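Local coordinates for protein probable enoyl-CoA hydratase/isomerase (PDB 7BOR) that binds coenzyme A through a crotonase fold and probably acts as a delta(3)-delta(2)-enoyl-CoA isomerase, at residues P102-G107 against R124-F129; P94-V99 against L116-R121. All coordinates share one frame; numbering follows the deposited sequence.

Interaction 1: P102-G107 against R124-F129. With COA (coenzyme A), chain C.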
ATOM      1  N   PRO A 102       2.024   7.699   9.917  1.00 34.18           N
ATOM      2  CA  PRO A 102       3.041   6.919   9.190  1.00 28.43           C
ATOM      3  C   PRO A 102       2.418   6.051   8.121  1.00 26.74           C
ATOM      4  O   PRO A 102       1.315   5.520   8.270  1.00 24.40           O
ATOM      5  CB  PRO A 102       3.716   6.086  10.279  1.00 34.94           C
ATOM      6  CG  PRO A 102       2.714   5.991  11.373  1.00 39.10           C
ATOM      7  CD  PRO A 102       1.902   7.284  11.329  1.00 34.89           C
ATOM      8  N   ALA A 103       3.154   5.942   7.013  1.00 27.46           N
ATOM      9  CA  ALA A 103       2.903   5.051   5.896  1.00 24.90           C
ATOM     10  C   ALA A 103       4.292   4.553   5.483  1.00 28.04           C
ATOM     11  O   ALA A 103       4.996   5.229   4.717  1.00 26.88           O
ATOM     12  CB  ALA A 103       2.203   5.735   4.742  1.00 23.64           C
ATOM     13  N   VAL A 104       4.693   3.380   6.006  1.00 27.70           N
ATOM     14  CA  VAL A 104       6.080   2.927   5.923  1.00 23.96           C
ATOM     15  C   VAL A 104       6.165   1.621   5.153  1.00 29.08           C
ATOM     16  O   VAL A 104       5.338   0.722   5.329  1.00 28.19           O
ATOM     17  CB  VAL A 104       6.674   2.750   7.314  1.00 30.23           C
ATOM     18  CG1 VAL A 104       8.172   2.380   7.205  1.00 30.82           C
ATOM     19  CG2 VAL A 104       6.493   4.035   8.081  1.00 26.12           C
ATOM     20  N   GLY A 105       7.177   1.511   4.319  1.00 25.13           N
ATOM     21  CA  GLY A 105       7.379   0.237   3.639  1.00 25.63           C
ATOM     22  C   GLY A 105       6.227   0.011   2.687  1.00 27.43           C
ATOM     23  O   GLY A 105       5.930   0.864   1.844  1.00 26.48           O
ATOM     24  N   ILE A 106       5.555  -1.139   2.806  1.00 26.35           N
ATOM     25  CA  ILE A 106       4.371  -1.400   1.992  1.00 27.91           C
ATOM     26  C   ILE A 106       3.262  -0.398   2.295  1.00 26.34           C
ATOM     27  O   ILE A 106       2.299  -0.285   1.514  1.00 29.19           O
ATOM     28  CB  ILE A 106       3.906  -2.870   2.191  1.00 27.14           C
ATOM     29  CG1 ILE A 106       2.888  -3.271   1.106  1.00 31.65           C
ATOM     30  CG2 ILE A 106       3.371  -3.076   3.597  1.00 28.70           C
ATOM     31  CD1 ILE A 106       2.773  -4.782   0.859  1.00 31.71           C
ATOM     32  N   GLY A 107       3.391   0.366   3.389  1.00 28.47           N
ATOM     33  CA  GLY A 107       2.449   1.472   3.638  1.00 26.87           C
ATOM     34  C   GLY A 107       2.510   2.532   2.551  1.00 27.17           C
ATOM     35  O   GLY A 107       1.484   3.102   2.154  1.00 27.70           O
ATOM     36  N   ARG A 124       3.703  10.874   7.315  1.00 30.72           N
ATOM     37  CA  ARG A 124       5.135  10.554   7.252  1.00 28.24           C
ATOM     38  C   ARG A 124       5.331   9.292   6.423  1.00 28.80           C
ATOM     39  O   ARG A 124       5.101   8.193   6.921  1.00 26.54           O
ATOM     40  CB  ARG A 124       5.716  10.299   8.632  1.00 28.91           C
ATOM     41  CG  ARG A 124       5.878  11.503   9.485  1.00 43.04           C
ATOM     42  CD  ARG A 124       5.615  11.210  10.975  1.00 55.01           C
ATOM     43  NE  ARG A 124       5.803  12.442  11.733  1.00 59.44           N
ATOM     44  CZ  ARG A 124       6.730  12.633  12.670  1.00 56.93           C
ATOM     45  NH1 ARG A 124       7.537  11.642  13.060  1.00 55.34           N
ATOM     46  NH2 ARG A 124       6.827  13.825  13.255  1.00 51.46           N
ATOM     47  N   LEU A 125       5.812   9.435   5.203  1.00 25.74           N
ATOM     48  CA  LEU A 125       5.941   8.314   4.292  1.00 26.71           C
ATOM     49  C   LEU A 125       7.402   7.920   4.185  1.00 25.15           C
ATOM     50  O   LEU A 125       8.262   8.793   4.000  1.00 23.12           O
ATOM     51  CB  LEU A 125       5.409   8.675   2.912  1.00 23.54           C
ATOM     52  CG  LEU A 125       3.915   8.942   2.778  1.00 26.99           C
ATOM     53  CD1 LEU A 125       3.664  10.443   3.157  1.00 26.68           C
ATOM     54  CD2 LEU A 125       3.338   8.587   1.415  1.00 28.12           C
ATOM     55  N   LYS A 126       7.700   6.617   4.274  1.00 26.10           N
ATOM     56  CA  LYS A 126       9.028   6.223   3.822  1.00 25.20           C
ATOM     57  C   LYS A 126       9.122   4.753   3.423  1.00 25.63           C
ATOM     58  O   LYS A 126       8.292   3.927   3.793  1.00 23.98           O
ATOM     59  CB  LYS A 126      10.107   6.540   4.852  1.00 26.93           C
ATOM     60  CG  LYS A 126      10.220   5.708   6.052  1.00 31.19           C
ATOM     61  CD  LYS A 126      11.519   6.086   6.783  1.00 30.24           C
ATOM     62  CE  LYS A 126      11.669   5.247   8.026  1.00 47.55           C
ATOM     63  NZ  LYS A 126      11.743   6.011   9.323  1.00 54.87           N
ATOM     64  N   MET A 127      10.213   4.443   2.724  1.00 22.55           N
ATOM     65  CA  MET A 127      10.491   3.081   2.234  1.00 22.51           C
ATOM     66  C   MET A 127      11.831   2.694   2.843  1.00 24.91           C
ATOM     67  O   MET A 127      12.898   2.981   2.275  1.00 24.46           O
ATOM     68  CB  MET A 127      10.479   3.042   0.714  1.00 23.40           C
ATOM     69  CG  MET A 127       9.048   3.130   0.218  1.00 24.82           C
ATOM     70  SD  MET A 127       8.832   3.540  -1.526  1.00 25.79           S
ATOM     71  CE  MET A 127       9.354   5.269  -1.422  1.00 21.58           C
ATOM     72  N   PRO A 128      11.825   2.159   4.063  1.00 24.37           N
ATOM     73  CA  PRO A 128      13.074   2.026   4.809  1.00 23.37           C
ATOM     74  C   PRO A 128      13.799   0.717   4.474  1.00 27.61           C
ATOM     75  O   PRO A 128      14.609   0.248   5.285  1.00 27.96           O
ATOM     76  CB  PRO A 128      12.604   2.086   6.271  1.00 25.27           C
ATOM     77  CG  PRO A 128      11.296   1.432   6.262  1.00 24.95           C
ATOM     78  CD  PRO A 128      10.664   1.790   4.881  1.00 24.84           C
ATOM     79  N   PHE A 129      13.520   0.145   3.280  1.00 26.58           N
ATOM     80  CA  PHE A 129      13.970  -1.219   2.998  1.00 28.18           C
ATOM     81  C   PHE A 129      15.468  -1.331   3.173  1.00 33.21           C
ATOM     82  O   PHE A 129      15.958  -2.166   3.937  1.00 31.11           O
ATOM     83  CB  PHE A 129      13.563  -1.603   1.594  1.00 25.00           C
ATOM     84  CG  PHE A 129      12.090  -1.528   1.361  1.00 28.75           C
ATOM     85  CD1 PHE A 129      11.191  -2.176   2.218  1.00 31.54           C
ATOM     86  CD2 PHE A 129      11.586  -0.770   0.301  1.00 27.64           C
ATOM     87  CE1 PHE A 129       9.821  -2.083   2.022  1.00 33.01           C
ATOM     88  CE2 PHE A 129      10.197  -0.695   0.085  1.00 29.25           C
ATOM     89  CZ  PHE A 129       9.314  -1.341   0.975  1.00 30.01           C
TER
HETATM   90  N1A COA C 301       6.455  -4.297  13.285  1.00 39.74           N
HETATM   91  C2A COA C 301       6.333  -4.759  14.561  1.00 46.38           C
HETATM   92  N3A COA C 301       6.056  -3.916  15.601  1.00 42.56           N
HETATM   93  C4A COA C 301       5.891  -2.617  15.303  1.00 50.01           C
HETATM   94  C5A COA C 301       6.003  -2.138  14.047  1.00 47.55           C
HETATM   95  C6A COA C 301       6.298  -3.005  13.016  1.00 40.25           C
HETATM   96  N6A COA C 301       6.442  -2.668  11.592  1.00 38.35           N
HETATM   97  N7A COA C 301       5.794  -0.791  14.061  1.00 46.91           N
HETATM   98  C8A COA C 301       5.555  -0.411  15.335  1.00 52.42           C
HETATM   99  N9A COA C 301       5.638  -1.535  16.038  1.00 50.98           N
HETATM  100  C1B COA C 301       5.368  -1.471  17.489  1.00 54.33           C
HETATM  101  C2B COA C 301       6.638  -1.036  18.387  1.00 56.91           C
HETATM  102  O2B COA C 301       7.569  -2.188  18.452  1.00 53.67           O
HETATM  103  C3B COA C 301       6.025  -0.733  19.497  1.00 58.38           C
HETATM  104  O3B COA C 301       5.622  -1.964  20.229  1.00 60.63           O
HETATM  105  P3B COA C 301       5.337  -1.971  21.828  1.00 68.58           P
HETATM  106  O7A COA C 301       4.575  -0.734  22.258  1.00 68.59           O
HETATM  107  O8A COA C 301       6.676  -2.039  22.511  1.00 60.32           O
HETATM  108  O9A COA C 301       4.489  -3.174  22.118  1.00 66.88           O
HETATM  109  C4B COA C 301       4.691  -0.044  19.116  1.00 53.87           C
HETATM  110  O4B COA C 301       4.361  -0.665  17.742  1.00 56.24           O
HETATM  111  C5B COA C 301       4.764   1.363  19.002  1.00 53.87           C
HETATM  112  O5B COA C 301       5.635   1.601  17.942  1.00 53.17           O
HETATM  113  P1A COA C 301       6.749   2.788  18.094  1.00 56.63           P
HETATM  114  O1A COA C 301       7.884   2.623  17.104  1.00 55.96           O
HETATM  115  O2A COA C 301       7.331   2.900  19.484  1.00 58.78           O
HETATM  116  O3A COA C 301       5.892   4.167  17.808  1.00 57.37           O
HETATM  117  P2A COA C 301       6.703   5.431  17.126  1.00 55.48           P
HETATM  118  O4A COA C 301       5.754   6.626  17.139  1.00 51.06           O
HETATM  119  O5A COA C 301       7.947   5.585  17.947  1.00 54.72           O
HETATM  120  O6A COA C 301       7.216   5.057  15.589  1.00 46.27           O
HETATM  121  CBP COA C 301       7.041   4.378  13.297  1.00 47.46           C
HETATM  122  CCP COA C 301       6.259   4.983  14.518  1.00 49.84           C
HETATM  123  CDP COA C 301       6.014   3.835  12.241  1.00 40.58           C
HETATM  124  CEP COA C 301       7.936   5.458  12.639  1.00 42.18           C
HETATM  125  CAP COA C 301       7.924   3.264  13.946  1.00 46.66           C
HETATM  126  OAP COA C 301       7.070   2.426  14.664  1.00 44.37           O
HETATM  127  C9P COA C 301       8.653   2.399  12.919  1.00 50.46           C
HETATM  128  O9P COA C 301       9.610   2.790  12.317  1.00 50.98           O
HETATM  129  N8P COA C 301       8.109   1.035  12.744  1.00 47.67           N
HETATM  130  C7P COA C 301       8.691   0.090  11.788  1.00 46.83           C
HETATM  131  C6P COA C 301       8.627   0.649  10.335  1.00 41.58           C
HETATM  132  C5P COA C 301       9.248  -0.464   9.432  1.00 40.81           C
HETATM  133  O5P COA C 301      10.411  -0.667   9.387  1.00 38.19           O
HETATM  134  N4P COA C 301       8.335  -1.254   8.627  1.00 39.72           N
HETATM  135  C3P COA C 301       8.853  -2.328   7.816  1.00 44.58           C
HETATM  136  C2P COA C 301       9.447  -1.790   6.541  1.00 43.39           C
HETATM  137  S1P COA C 301       9.998  -3.277   5.672  1.00 57.94           S

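Interaction 2: P94-V99 against L116-R121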
ATOM      1  N   PRO A  94     -12.216   0.783  -8.752  1.00 32.49           N
ATOM      2  CA  PRO A  94     -11.504   1.888  -8.100  1.00 24.96           C
ATOM      3  C   PRO A  94     -11.084   1.575  -6.669  1.00 30.76           C
ATOM      4  O   PRO A  94     -11.890   1.155  -5.831  1.00 32.17           O
ATOM      5  CB  PRO A  94     -12.496   3.054  -8.163  1.00 32.33           C
ATOM      6  CG  PRO A  94     -13.278   2.828  -9.365  1.00 32.55           C
ATOM      7  CD  PRO A  94     -13.408   1.288  -9.487  1.00 28.94           C
ATOM      8  N   VAL A  95      -9.811   1.830  -6.377  1.00 28.52           N
ATOM      9  CA  VAL A  95      -9.295   1.715  -5.024  1.00 27.61           C
ATOM     10  C   VAL A  95      -8.750   3.078  -4.593  1.00 27.38           C
ATOM     11  O   VAL A  95      -7.920   3.650  -5.304  1.00 27.60           O
ATOM     12  CB  VAL A  95      -8.174   0.668  -4.927  1.00 28.69           C
ATOM     13  CG1 VAL A  95      -7.877   0.454  -3.501  1.00 28.65           C
ATOM     14  CG2 VAL A  95      -8.550  -0.582  -5.600  1.00 33.52           C
ATOM     15  N   ILE A  96      -9.163   3.546  -3.410  1.00 26.04           N
ATOM     16  CA  ILE A  96      -8.781   4.851  -2.849  1.00 26.82           C
ATOM     17  C   ILE A  96      -8.115   4.654  -1.494  1.00 31.05           C
ATOM     18  O   ILE A  96      -8.672   3.993  -0.615  1.00 30.57           O
ATOM     19  CB  ILE A  96     -10.000   5.776  -2.718  1.00 25.69           C
ATOM     20  CG1 ILE A  96     -10.607   5.982  -4.098  1.00 28.78           C
ATOM     21  CG2 ILE A  96      -9.658   7.084  -2.093  1.00 25.72           C
ATOM     22  CD1 ILE A  96     -11.864   6.841  -4.094  1.00 29.36           C
ATOM     23  N   ALA A  97      -6.951   5.275  -1.309  1.00 25.98           N
ATOM     24  CA  ALA A  97      -6.277   5.319  -0.023  1.00 25.29           C
ATOM     25  C   ALA A  97      -6.498   6.656   0.664  1.00 28.67           C
ATOM     26  O   ALA A  97      -6.515   7.701   0.022  1.00 25.01           O
ATOM     27  CB  ALA A  97      -4.766   5.112  -0.163  1.00 27.07           C
ATOM     28  N   ALA A  98      -6.609   6.596   1.994  1.00 25.34           N
ATOM     29  CA  ALA A  98      -6.771   7.750   2.880  1.00 30.03           C
ATOM     30  C   ALA A  98      -5.752   7.604   3.996  1.00 32.33           C
ATOM     31  O   ALA A  98      -5.909   6.760   4.888  1.00 31.24           O
ATOM     32  CB  ALA A  98      -8.174   7.817   3.463  1.00 26.64           C
ATOM     33  N   VAL A  99      -4.736   8.444   3.975  1.00 24.18           N
ATOM     34  CA  VAL A  99      -3.509   8.199   4.712  1.00 28.45           C
ATOM     35  C   VAL A  99      -3.313   9.303   5.723  1.00 28.44           C
ATOM     36  O   VAL A  99      -3.254  10.477   5.353  1.00 31.02           O
ATOM     37  CB  VAL A  99      -2.290   8.116   3.764  1.00 27.38           C
ATOM     38  CG1 VAL A  99      -1.008   7.850   4.572  1.00 24.56           C
ATOM     39  CG2 VAL A  99      -2.513   7.053   2.671  1.00 25.58           C
ATOM     40  N   LEU A 116      -6.666   6.577  -6.436  1.00 22.70           N
ATOM     41  CA  LEU A 116      -6.574   7.903  -5.857  1.00 22.93           C
ATOM     42  C   LEU A 116      -5.934   7.738  -4.503  1.00 24.37           C
ATOM     43  O   LEU A 116      -6.126   6.731  -3.829  1.00 22.54           O
ATOM     44  CB  LEU A 116      -7.922   8.587  -5.770  1.00 21.59           C
ATOM     45  CG  LEU A 116      -8.659   8.816  -7.116  1.00 27.06           C
ATOM     46  CD1 LEU A 116     -10.128   9.272  -6.850  1.00 24.81           C
ATOM     47  CD2 LEU A 116      -7.953   9.809  -8.055  1.00 24.05           C
ATOM     48  N   VAL A 117      -5.114   8.709  -4.135  1.00 21.90           N
ATOM     49  CA  VAL A 117      -4.387   8.652  -2.872  1.00 19.80           C
ATOM     50  C   VAL A 117      -4.518  10.011  -2.213  1.00 27.14           C
ATOM     51  O   VAL A 117      -4.120  11.021  -2.806  1.00 23.13           O
ATOM     52  CB  VAL A 117      -2.908   8.298  -3.091  1.00 22.48           C
ATOM     53  CG1 VAL A 117      -2.109   8.422  -1.801  1.00 21.76           C
ATOM     54  CG2 VAL A 117      -2.808   6.912  -3.575  1.00 20.99           C
ATOM     55  N   PHE A 118      -5.157  10.055  -1.039  1.00 26.32           N
ATOM     56  CA  PHE A 118      -5.259  11.272  -0.238  1.00 26.88           C
ATOM     57  C   PHE A 118      -4.490  11.114   1.061  1.00 27.78           C
ATOM     58  O   PHE A 118      -4.592  10.084   1.726  1.00 24.97           O
ATOM     59  CB  PHE A 118      -6.705  11.592   0.035  1.00 24.03           C
ATOM     60  CG  PHE A 118      -7.465  11.777  -1.201  1.00 26.26           C
ATOM     61  CD1 PHE A 118      -7.260  12.903  -1.985  1.00 28.54           C
ATOM     62  CD2 PHE A 118      -8.302  10.794  -1.646  1.00 24.68           C
ATOM     63  CE1 PHE A 118      -7.958  13.042  -3.191  1.00 33.42           C
ATOM     64  CE2 PHE A 118      -8.971  10.896  -2.835  1.00 25.97           C
ATOM     65  CZ  PHE A 118      -8.837  12.032  -3.589  1.00 28.91           C
ATOM     66  N   VAL A 119      -3.755  12.157   1.437  1.00 26.07           N
ATOM     67  CA  VAL A 119      -2.867  12.082   2.584  1.00 24.10           C
ATOM     68  C   VAL A 119      -3.036  13.340   3.398  1.00 26.43           C
ATOM     69  O   VAL A 119      -3.255  14.424   2.844  1.00 27.27           O
ATOM     70  CB  VAL A 119      -1.371  11.954   2.187  1.00 22.30           C
ATOM     71  CG1 VAL A 119      -1.117  10.774   1.305  1.00 21.05           C
ATOM     72  CG2 VAL A 119      -0.875  13.228   1.440  1.00 22.97           C
ATOM     73  N   GLY A 120      -2.862  13.214   4.713  1.00 24.70           N
ATOM     74  CA  GLY A 120      -2.636  14.400   5.518  1.00 27.41           C
ATOM     75  C   GLY A 120      -1.330  15.073   5.165  1.00 30.67           C
ATOM     76  O   GLY A 120      -0.323  14.414   4.862  1.00 25.71           O
ATOM     77  N   ARG A 121      -1.353  16.408   5.226  1.00 27.42           N
ATOM     78  CA  ARG A 121      -0.157  17.162   4.866  1.00 28.82           C
ATOM     79  C   ARG A 121       1.077  16.667   5.604  1.00 25.77           C
ATOM     80  O   ARG A 121       2.226  16.796   5.116  1.00 24.90           O
ATOM     81  CB  ARG A 121      -0.366  18.660   5.148  1.00 34.89           C
ATOM     82  CG  ARG A 121      -0.798  19.399   4.027  1.00 36.81           C
ATOM     83  CD  ARG A 121      -0.805  20.971   4.378  1.00 40.88           C
ATOM     84  NE  ARG A 121      -1.887  21.273   5.300  1.00 37.46           N
ATOM     85  CZ  ARG A 121      -3.128  21.615   4.937  1.00 43.43           C
ATOM     86  NH1 ARG A 121      -4.024  21.904   5.873  1.00 42.03           N
ATOM     87  NH2 ARG A 121      -3.476  21.690   3.650  1.00 43.01           N
TER

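Interaction 1: P102-G107 against R124-F129
The carbonyl O of A103 is gripped by two donors. K126 N reaches it at 3.1 Å across the strand pair, and the hydroxyl of T108 adds a second hydrogen bond. Strands 102-104 and 124-126 run parallel. The pairing closes with G105 N on K126 O, 2.7 Å long. G105 then turns with positive phi (67°) and takes the N-cap position of helix 106-109.

Side chains meet mainly on the face that lines the coenzyme A pocket. V104 holds CG1 anti to its backbone N (chi1 -176°), which sets this methyl against the P128 ring. The contact is tight: V104 CG1 lies 3.4 Å from P128 CG. The same methyl is 3.6 Å from C6P of the coenzyme A arm, and P128 CG packs on C2P. F129 brings CZ to 3.7 Å from G105 CA, and its ring edge meets the thiol sulfur S1P. P102 CB touches the CDP methyl of the ligand.

On the other face A103 CB meets L125 CG. L125 also packs on T108 and F163. Strand 124-126 thus lies between strands 102-104 and 163-164, with helix 150-157 packed against M127.

Interaction 2: P94-V99 against L116-R121
Strands 95-99 and 116-120 run parallel, 7° apart in direction and 4.7 Å apart at their axes, in a register that sets I96 beside L116 and V99 beside V119. A97 and V99 each bond the two residues that flank their partner, V117 and V119. A97 uses both its N and its O: its N binds L116 O, and its O receives F118 N at 2.9 Å in a nearly straight bond (175° at the hydrogen). V99 does the same with F118 O and G120 N. Its carbonyl O takes G120 N at 2.8 Å. The first bond, L116 N to V95 O, is weak.

On one face I96, L116 and F118 meet. I96 and L116 lie side by side and point the same way, with I96 CD1 at 4.1 Å from L116 CD1. I96 CG2 approaches the edge of the F118 ring, 3.9 Å from CE2. This branch is anti to the I96 backbone N, while CG1 turns beside that N and runs along L116. F118 is held further by helix 182-196: its ring packs on A188 and A191 and makes an edge-to-face contact with H187.

The other face carries smaller groups. V99 CB sits 3.8 Å from V119 CG1, and A97 CB lies 4.3 Å from V117 CG2. L111 touches both A97 and V99 on this side.

Side chains also bind three backbone atoms of the pair: D115 OD2 takes V95 N, N175 OD1 takes V117 N, and T54 OG1 binds A98 O. Strand 50-54 lies beside 95-99, and strand 176-178 beside 116-120. In the beta-beta-alpha spiral of the crotonase fold, strands of successive turns pair in parallel, as 95-99 and 116-120 do.

The two interactions repeat the same parallel pairing along one pair of chain segments. Strand 95-99 leads directly into strand 102-104, and strand 116-120 into strand 124-126; the first strand of each run pairs in interaction 2 and the second in interaction 1. The centres are 14 Å apart, and the two contacts belong to separate sheets. Only interaction 1 meets the ligand: P102, V104, P128 and F129 all line the coenzyme A pocket. In interaction 2 the V99 side chain is still about 11 Å from coenzyme A. S62, a residue of the CoA site, is about 5 Å from V104 but about 11 Å from V99, side chain to side chain.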